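Local coordinates for TlmII (Streptoalloteichus hindustanus, PDB 4HVM), which takes part in tallysomycin biosynthesis as a condensation-domain protein of the nonribosomal peptide synthetase type, and probably binds phosphopantetheine, at residues 350-362 against 409-421. Sequence-based numbering, arbitrary orientation.
Sequences PPRVAARWDVAVH and TDTWDGTTTDLSV
Val359, Ala360 and Val361 pair with Thr417, Asp418 and Leu419 as neighbouring parallel strands in the mixed sheet of a condensation-type fold, their short axes 5° apart. This is the tightly packed part of the contact: Ala360 N donates to Thr417 O at 2.9 Å, and Leu419 N returns a bond to Ala360 O. Val359, Val361 and Leu419 turn to one face, under helix 241-255. On the other face the His362 ring reaches back to Asp418, NE2 donating to OD2 at 3.2 Å close to the ring plane; with Asp418 CG anti to the backbone N (chi1 -163°), the carboxylate lies at the ring's edge, the two planes 37° apart. His362 ND1 is held by Glu280, so both ring nitrogens face acidic groups, which would probably favour a protonated imidazole. Before the strands, the loops meet where Ala354 N donates to Asp413 O. The far end is looser and more solvent-exposed. There the Arg352 guanidinium, one face covered by Trp412 CE3, sends NH2 to the syn lone pair of Asp410 OD2 at 2.7 Å. A leucine in place of Arg352 would probably leave the Asp410 carboxylate without its charged mate, held by little beyond a weak bond from Trp412 N. At the start of the strands, Asp358 O accepts two backbone bonds, from Thr416 N at 3.0 Å and from Thr417 N at 3.2 Å, the latter nearly straight.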
ATOM      1  N   PRO A 350      21.553  -6.368   3.867  1.00 44.68           N
ATOM      2  CA  PRO A 350      20.542  -6.962   2.986  1.00 39.78           C
ATOM      3  C   PRO A 350      20.418  -8.463   3.220  1.00 43.73           C
ATOM      4  O   PRO A 350      21.423  -9.122   3.493  1.00 46.96           O
ATOM      5  CB  PRO A 350      21.098  -6.689   1.586  1.00 34.99           C
ATOM      6  CG  PRO A 350      21.970  -5.496   1.752  1.00 33.89           C
ATOM      7  CD  PRO A 350      22.584  -5.636   3.112  1.00 38.22           C
ATOM      8  N   PRO A 351      19.193  -9.002   3.121  1.00 41.06           N
ATOM      9  CA  PRO A 351      17.970  -8.256   2.802  1.00 40.64           C
ATOM     10  C   PRO A 351      17.235  -7.726   4.036  1.00 32.84           C
ATOM     11  O   PRO A 351      16.120  -7.222   3.902  1.00 31.00           O
ATOM     12  CB  PRO A 351      17.110  -9.311   2.109  1.00 42.96           C
ATOM     13  CG  PRO A 351      17.486 -10.580   2.802  1.00 37.77           C
ATOM     14  CD  PRO A 351      18.951 -10.455   3.156  1.00 35.85           C
ATOM     15  N   ARG A 352      17.845  -7.842   5.212  1.00 31.20           N
ATOM     16  CA  ARG A 352      17.232  -7.355   6.448  1.00 32.14           C
ATOM     17  C   ARG A 352      17.377  -5.837   6.587  1.00 36.29           C
ATOM     18  O   ARG A 352      17.967  -5.350   7.552  1.00 40.75           O
ATOM     19  CB  ARG A 352      17.877  -8.030   7.659  1.00 33.04           C
ATOM     20  CG  ARG A 352      17.853  -9.545   7.628  1.00 34.76           C
ATOM     21  CD  ARG A 352      16.491 -10.093   8.023  1.00 37.45           C
ATOM     22  NE  ARG A 352      16.523 -11.547   8.155  1.00 43.74           N
ATOM     23  CZ  ARG A 352      16.303 -12.393   7.154  1.00 49.89           C
ATOM     24  NH1 ARG A 352      16.029 -11.934   5.939  1.00 45.28           N
ATOM     25  NH2 ARG A 352      16.357 -13.701   7.367  1.00 54.72           N
ATOM     26  N   VAL A 353      16.829  -5.092   5.630  1.00 33.59           N
ATOM     27  CA  VAL A 353      17.002  -3.640   5.586  1.00 30.45           C
ATOM     28  C   VAL A 353      16.069  -2.884   6.532  1.00 29.17           C
ATOM     29  O   VAL A 353      16.271  -1.698   6.794  1.00 28.61           O
ATOM     30  CB  VAL A 353      16.823  -3.090   4.158  1.00 27.96           C
ATOM     31  CG1 VAL A 353      17.898  -3.638   3.235  1.00 21.32           C
ATOM     32  CG2 VAL A 353      15.435  -3.426   3.628  1.00 19.60           C
ATOM     33  N   ALA A 354      15.049  -3.570   7.037  1.00 25.61           N
ATOM     34  CA  ALA A 354      14.061  -2.933   7.904  1.00 24.02           C
ATOM     35  C   ALA A 354      14.180  -3.392   9.355  1.00 22.85           C
ATOM     36  O   ALA A 354      13.269  -3.180  10.152  1.00 20.90           O
ATOM     37  CB  ALA A 354      12.653  -3.191   7.382  1.00 18.15           C
ATOM     38  N   ALA A 355      15.307  -4.010   9.693  1.00 22.14           N
ATOM     39  CA  ALA A 355      15.519  -4.556  11.032  1.00 22.90           C
ATOM     40  C   ALA A 355      15.455  -3.489  12.121  1.00 27.18           C
ATOM     41  O   ALA A 355      15.081  -3.775  13.258  1.00 31.01           O
ATOM     42  CB  ALA A 355      16.845  -5.292  11.094  1.00 21.43           C
ATOM     43  N   ARG A 356      15.819  -2.259  11.766  1.00 20.61           N
ATOM     44  CA  ARG A 356      15.868  -1.164  12.731  1.00 20.84           C
ATOM     45  C   ARG A 356      14.574  -0.354  12.744  1.00 24.23           C
ATOM     46  O   ARG A 356      14.417   0.572  13.538  1.00 28.31           O
ATOM     47  CB  ARG A 356      17.061  -0.251  12.446  1.00 30.72           C
ATOM     48  CG  ARG A 356      18.398  -0.980  12.402  1.00 37.72           C
ATOM     49  CD  ARG A 356      18.856  -1.444  13.780  1.00 44.88           C
ATOM     50  NE  ARG A 356      19.730  -0.457  14.411  1.00 56.98           N
ATOM     51  CZ  ARG A 356      21.055  -0.442  14.300  1.00 63.36           C
ATOM     52  NH1 ARG A 356      21.684  -1.370  13.590  1.00 59.26           N
ATOM     53  NH2 ARG A 356      21.757   0.506  14.906  1.00 71.49           N
ATOM     54  N   TRP A 357      13.656  -0.703  11.848  1.00 20.38           N
ATOM     55  CA  TRP A 357      12.303  -0.153  11.868  1.00 18.73           C
ATOM     56  C   TRP A 357      11.301  -1.244  11.500  1.00 28.36           C
ATOM     57  O   TRP A 357      10.543  -1.116  10.541  1.00 17.70           O
ATOM     58  CB  TRP A 357      12.170   1.068  10.944  1.00 18.54           C
ATOM     59  CG  TRP A 357      12.719   0.893   9.550  1.00 24.09           C
ATOM     60  CD1 TRP A 357      12.107   0.277   8.497  1.00 24.31           C
ATOM     61  CD2 TRP A 357      13.978   1.368   9.056  1.00 19.16           C
ATOM     62  NE1 TRP A 357      12.911   0.324   7.385  1.00 24.52           N
ATOM     63  CE2 TRP A 357      14.065   0.989   7.702  1.00 29.86           C
ATOM     64  CE3 TRP A 357      15.042   2.070   9.629  1.00 19.90           C
ATOM     65  CZ2 TRP A 357      15.175   1.289   6.912  1.00 19.67           C
ATOM     66  CZ3 TRP A 357      16.143   2.367   8.844  1.00 21.17           C
ATOM     67  CH2 TRP A 357      16.200   1.977   7.501  1.00 22.87           C
ATOM     68  N   ASP A 358      11.300  -2.310  12.296  1.00 28.80           N
ATOM     69  CA  ASP A 358      10.587  -3.544  11.963  1.00 27.58           C
ATOM     70  C   ASP A 358       9.092  -3.541  12.287  1.00 27.87           C
ATOM     71  O   ASP A 358       8.480  -4.601  12.429  1.00 25.59           O
ATOM     72  CB  ASP A 358      11.262  -4.743  12.638  1.00 27.25           C
ATOM     73  CG  ASP A 358      11.278  -4.623  14.147  1.00 33.95           C
ATOM     74  OD1 ASP A 358      11.041  -3.503  14.645  1.00 39.87           O
ATOM     75  OD2 ASP A 358      11.528  -5.638  14.833  1.00 37.51           O
ATOM     76  N   VAL A 359       8.505  -2.356  12.400  1.00 17.53           N
ATOM     77  CA  VAL A 359       7.062  -2.246  12.561  1.00 17.22           C
ATOM     78  C   VAL A 359       6.473  -1.446  11.408  1.00 21.09           C
ATOM     79  O   VAL A 359       6.808  -0.276  11.218  1.00 24.66           O
ATOM     80  CB  VAL A 359       6.684  -1.571  13.890  1.00 24.36           C
ATOM     81  CG1 VAL A 359       5.173  -1.453  14.007  1.00 17.37           C
ATOM     82  CG2 VAL A 359       7.259  -2.351  15.064  1.00 18.15           C
ATOM     83  N   ALA A 360       5.601  -2.082  10.633  1.00 23.02           N
ATOM     84  CA  ALA A 360       5.005  -1.431   9.474  1.00 16.11           C
ATOM     85  C   ALA A 360       3.510  -1.214   9.658  1.00 16.02           C
ATOM     86  O   ALA A 360       2.772  -2.149   9.962  1.00 36.40           O
ATOM     87  CB  ALA A 360       5.270  -2.241   8.214  1.00 15.93           C
ATOM     88  N   VAL A 361       3.075   0.028   9.478  1.00 16.03           N
ATOM     89  CA  VAL A 361       1.659   0.368   9.520  1.00 21.23           C
ATOM     90  C   VAL A 361       1.250   0.928   8.168  1.00 25.96           C
ATOM     91  O   VAL A 361       1.872   1.863   7.670  1.00 35.84           O
ATOM     92  CB  VAL A 361       1.366   1.411  10.601  1.00 16.41           C
ATOM     93  CG1 VAL A 361      -0.115   1.741  10.626  1.00 22.18           C
ATOM     94  CG2 VAL A 361       1.829   0.902  11.956  1.00 21.76           C
ATOM     95  N   HIS A 362       0.210   0.357   7.573  1.00 33.40           N
ATOM     96  CA  HIS A 362      -0.178   0.732   6.217  1.00 45.78           C
ATOM     97  C   HIS A 362      -1.377   1.681   6.164  1.00 61.92           C
ATOM     98  O   HIS A 362      -1.903   2.094   7.201  1.00 64.04           O
ATOM     99  CB  HIS A 362      -0.424  -0.520   5.371  1.00 41.47           C
ATOM    100  CG  HIS A 362       0.743  -1.458   5.339  1.00 44.18           C
ATOM    101  ND1 HIS A 362       1.912  -1.169   4.668  1.00 45.93           N
ATOM    102  CD2 HIS A 362       0.926  -2.675   5.905  1.00 45.27           C
ATOM    103  CE1 HIS A 362       2.763  -2.169   4.818  1.00 43.77           C
ATOM    104  NE2 HIS A 362       2.189  -3.095   5.564  1.00 44.11           N
ATOM    105  N   THR A 409      14.811 -18.567  -1.929  1.00 48.32           N
ATOM    106  CA  THR A 409      15.576 -17.345  -1.721  1.00 50.08           C
ATOM    107  C   THR A 409      14.906 -16.460  -0.676  1.00 52.10           C
ATOM    108  O   THR A 409      13.771 -16.017  -0.853  1.00 54.32           O
ATOM    109  CB  THR A 409      15.759 -16.555  -3.028  1.00 50.98           C
ATOM    110  OG1 THR A 409      16.360 -17.401  -4.019  1.00 50.36           O
ATOM    111  CG2 THR A 409      16.646 -15.339  -2.799  1.00 51.27           C
ATOM    112  N   ASP A 410      15.625 -16.212   0.414  1.00 52.57           N
ATOM    113  CA  ASP A 410      15.122 -15.393   1.510  1.00 53.11           C
ATOM    114  C   ASP A 410      15.219 -13.904   1.178  1.00 48.69           C
ATOM    115  O   ASP A 410      16.314 -13.356   1.048  1.00 48.95           O
ATOM    116  CB  ASP A 410      15.901 -15.706   2.790  1.00 56.85           C
ATOM    117  CG  ASP A 410      15.339 -15.000   4.011  1.00 59.56           C
ATOM    118  OD1 ASP A 410      14.159 -14.586   3.982  1.00 62.57           O
ATOM    119  OD2 ASP A 410      16.085 -14.871   5.004  1.00 59.23           O
ATOM    120  N   THR A 411      14.066 -13.255   1.039  1.00 42.48           N
ATOM    121  CA  THR A 411      14.024 -11.829   0.729  1.00 42.10           C
ATOM    122  C   THR A 411      13.212 -11.045   1.759  1.00 42.71           C
ATOM    123  O   THR A 411      12.732  -9.948   1.475  1.00 43.47           O
ATOM    124  CB  THR A 411      13.446 -11.563  -0.678  1.00 38.43           C
ATOM    125  OG1 THR A 411      12.067 -11.957  -0.718  1.00 38.78           O
ATOM    126  CG2 THR A 411      14.234 -12.328  -1.739  1.00 35.11           C
ATOM    127  N   TRP A 412      13.059 -11.613   2.951  1.00 39.58           N
ATOM    128  CA  TRP A 412      12.322 -10.966   4.032  1.00 34.62           C
ATOM    129  C   TRP A 412      13.092  -9.753   4.553  1.00 38.24           C
ATOM    130  O   TRP A 412      14.278  -9.860   4.860  1.00 42.03           O
ATOM    131  CB  TRP A 412      12.061 -11.980   5.150  1.00 25.79           C
ATOM    132  CG  TRP A 412      11.472 -11.405   6.398  1.00 23.56           C
ATOM    133  CD1 TRP A 412      10.352 -10.636   6.499  1.00 20.51           C
ATOM    134  CD2 TRP A 412      11.960 -11.582   7.734  1.00 23.73           C
ATOM    135  NE1 TRP A 412      10.120 -10.309   7.814  1.00 25.05           N
ATOM    136  CE2 TRP A 412      11.093 -10.879   8.593  1.00 24.99           C
ATOM    137  CE3 TRP A 412      13.051 -12.260   8.286  1.00 20.41           C
ATOM    138  CZ2 TRP A 412      11.283 -10.833   9.973  1.00 25.07           C
ATOM    139  CZ3 TRP A 412      13.239 -12.214   9.656  1.00 20.82           C
ATOM    140  CH2 TRP A 412      12.359 -11.505  10.484  1.00 20.34           C
ATOM    141  N   ASP A 413      12.424  -8.605   4.651  1.00 33.44           N
ATOM    142  CA  ASP A 413      13.109  -7.357   5.000  1.00 26.03           C
ATOM    143  C   ASP A 413      13.378  -7.183   6.492  1.00 25.26           C
ATOM    144  O   ASP A 413      14.112  -6.281   6.893  1.00 32.79           O
ATOM    145  CB  ASP A 413      12.380  -6.126   4.432  1.00 31.51           C
ATOM    146  CG  ASP A 413      10.977  -5.942   5.002  1.00 35.79           C
ATOM    147  OD1 ASP A 413      10.582  -6.698   5.914  1.00 40.13           O
ATOM    148  OD2 ASP A 413      10.269  -5.023   4.534  1.00 27.82           O
ATOM    149  N   GLY A 414      12.777  -8.040   7.311  1.00 23.34           N
ATOM    150  CA  GLY A 414      13.014  -8.002   8.741  1.00 29.18           C
ATOM    151  C   GLY A 414      11.847  -7.471   9.549  1.00 32.05           C
ATOM    152  O   GLY A 414      11.905  -7.439  10.779  1.00 31.81           O
ATOM    153  N   THR A 415      10.787  -7.049   8.865  1.00 27.99           N
ATOM    154  CA  THR A 415       9.597  -6.553   9.546  1.00 21.88           C
ATOM    155  C   THR A 415       8.937  -7.675  10.338  1.00 26.52           C
ATOM    156  O   THR A 415       8.620  -8.731   9.789  1.00 27.31           O
ATOM    157  CB  THR A 415       8.583  -5.950   8.558  1.00 22.36           C
ATOM    158  OG1 THR A 415       9.219  -4.919   7.792  1.00 28.05           O
ATOM    159  CG2 THR A 415       7.392  -5.359   9.306  1.00 23.33           C
ATOM    160  N   THR A 416       8.747  -7.447  11.633  1.00 25.13           N
ATOM    161  CA  THR A 416       8.181  -8.465  12.511  1.00 25.47           C
ATOM    162  C   THR A 416       6.715  -8.211  12.839  1.00 24.28           C
ATOM    163  O   THR A 416       5.966  -9.144  13.117  1.00 30.07           O
ATOM    164  CB  THR A 416       8.977  -8.599  13.822  1.00 27.96           C
ATOM    165  OG1 THR A 416       9.037  -7.330  14.486  1.00 26.13           O
ATOM    166  CG2 THR A 416      10.385  -9.095  13.533  1.00 26.30           C
ATOM    167  N   THR A 417       6.310  -6.947  12.814  1.00 27.75           N
ATOM    168  CA  THR A 417       4.916  -6.592  13.045  1.00 22.70           C
ATOM    169  C   THR A 417       4.377  -5.794  11.864  1.00 27.34           C
ATOM    170  O   THR A 417       4.779  -4.652  11.637  1.00 36.59           O
ATOM    171  CB  THR A 417       4.741  -5.782  14.344  1.00 25.05           C
ATOM    172  OG1 THR A 417       5.208  -6.552  15.459  1.00 36.93           O
ATOM    173  CG2 THR A 417       3.278  -5.423  14.560  1.00 19.74           C
ATOM    174  N   ASP A 418       3.473  -6.409  11.108  1.00 22.58           N
ATOM    175  CA  ASP A 418       2.875  -5.767   9.946  1.00 29.89           C
ATOM    176  C   ASP A 418       1.383  -5.543  10.177  1.00 26.55           C
ATOM    177  O   ASP A 418       0.641  -6.484  10.449  1.00 33.47           O
ATOM    178  CB  ASP A 418       3.093  -6.620   8.698  1.00 43.16           C
ATOM    179  CG  ASP A 418       2.875  -5.844   7.416  1.00 57.32           C
ATOM    180  OD1 ASP A 418       1.701  -5.616   7.049  1.00 67.13           O
ATOM    181  OD2 ASP A 418       3.879  -5.465   6.778  1.00 59.97           O
ATOM    182  N   LEU A 419       0.943  -4.296  10.060  1.00 24.39           N
ATOM    183  CA  LEU A 419      -0.437  -3.956  10.382  1.00 20.41           C
ATOM    184  C   LEU A 419      -1.115  -3.213   9.231  1.00 20.54           C
ATOM    185  O   LEU A 419      -0.654  -2.156   8.806  1.00 22.15           O
ATOM    186  CB  LEU A 419      -0.478  -3.126  11.668  1.00 22.79           C
ATOM    187  CG  LEU A 419      -1.776  -3.090  12.473  1.00 32.18           C
ATOM    188  CD1 LEU A 419      -1.464  -3.015  13.960  1.00 33.97           C
ATOM    189  CD2 LEU A 419      -2.637  -1.911  12.047  1.00 37.15           C
ATOM    190  N   SER A 420      -2.211  -3.776   8.731  1.00 24.14           N
ATOM    191  CA  SER A 420      -2.940  -3.180   7.617  1.00 18.70           C
ATOM    192  C   SER A 420      -4.435  -3.107   7.918  1.00 21.78           C
ATOM    193  O   SER A 420      -4.954  -3.899   8.702  1.00 28.56           O
ATOM    194  CB  SER A 420      -2.705  -3.987   6.341  1.00 27.73           C
ATOM    195  OG  SER A 420      -3.347  -3.374   5.237  1.00 65.15           O
ATOM    196  N   VAL A 421      -5.126  -2.153   7.299  1.00 15.23           N
ATOM    197  CA  VAL A 421      -6.559  -1.979   7.540  1.00 15.26           C
ATOM    198  C   VAL A 421      -7.353  -1.990   6.237  1.00 15.88           C
ATOM    199  O   VAL A 421      -7.019  -1.274   5.297  1.00 25.77           O
ATOM    200  CB  VAL A 421      -6.851  -0.670   8.298  1.00 15.46           C
ATOM    201  CG1 VAL A 421      -8.299  -0.636   8.762  1.00 47.23           C
ATOM    202  CG2 VAL A 421      -5.921  -0.529   9.487  1.00 20.46           C
TER
HETATM  203  O   HOH W   1       9.100  -1.849   8.461  1.00 29.12           O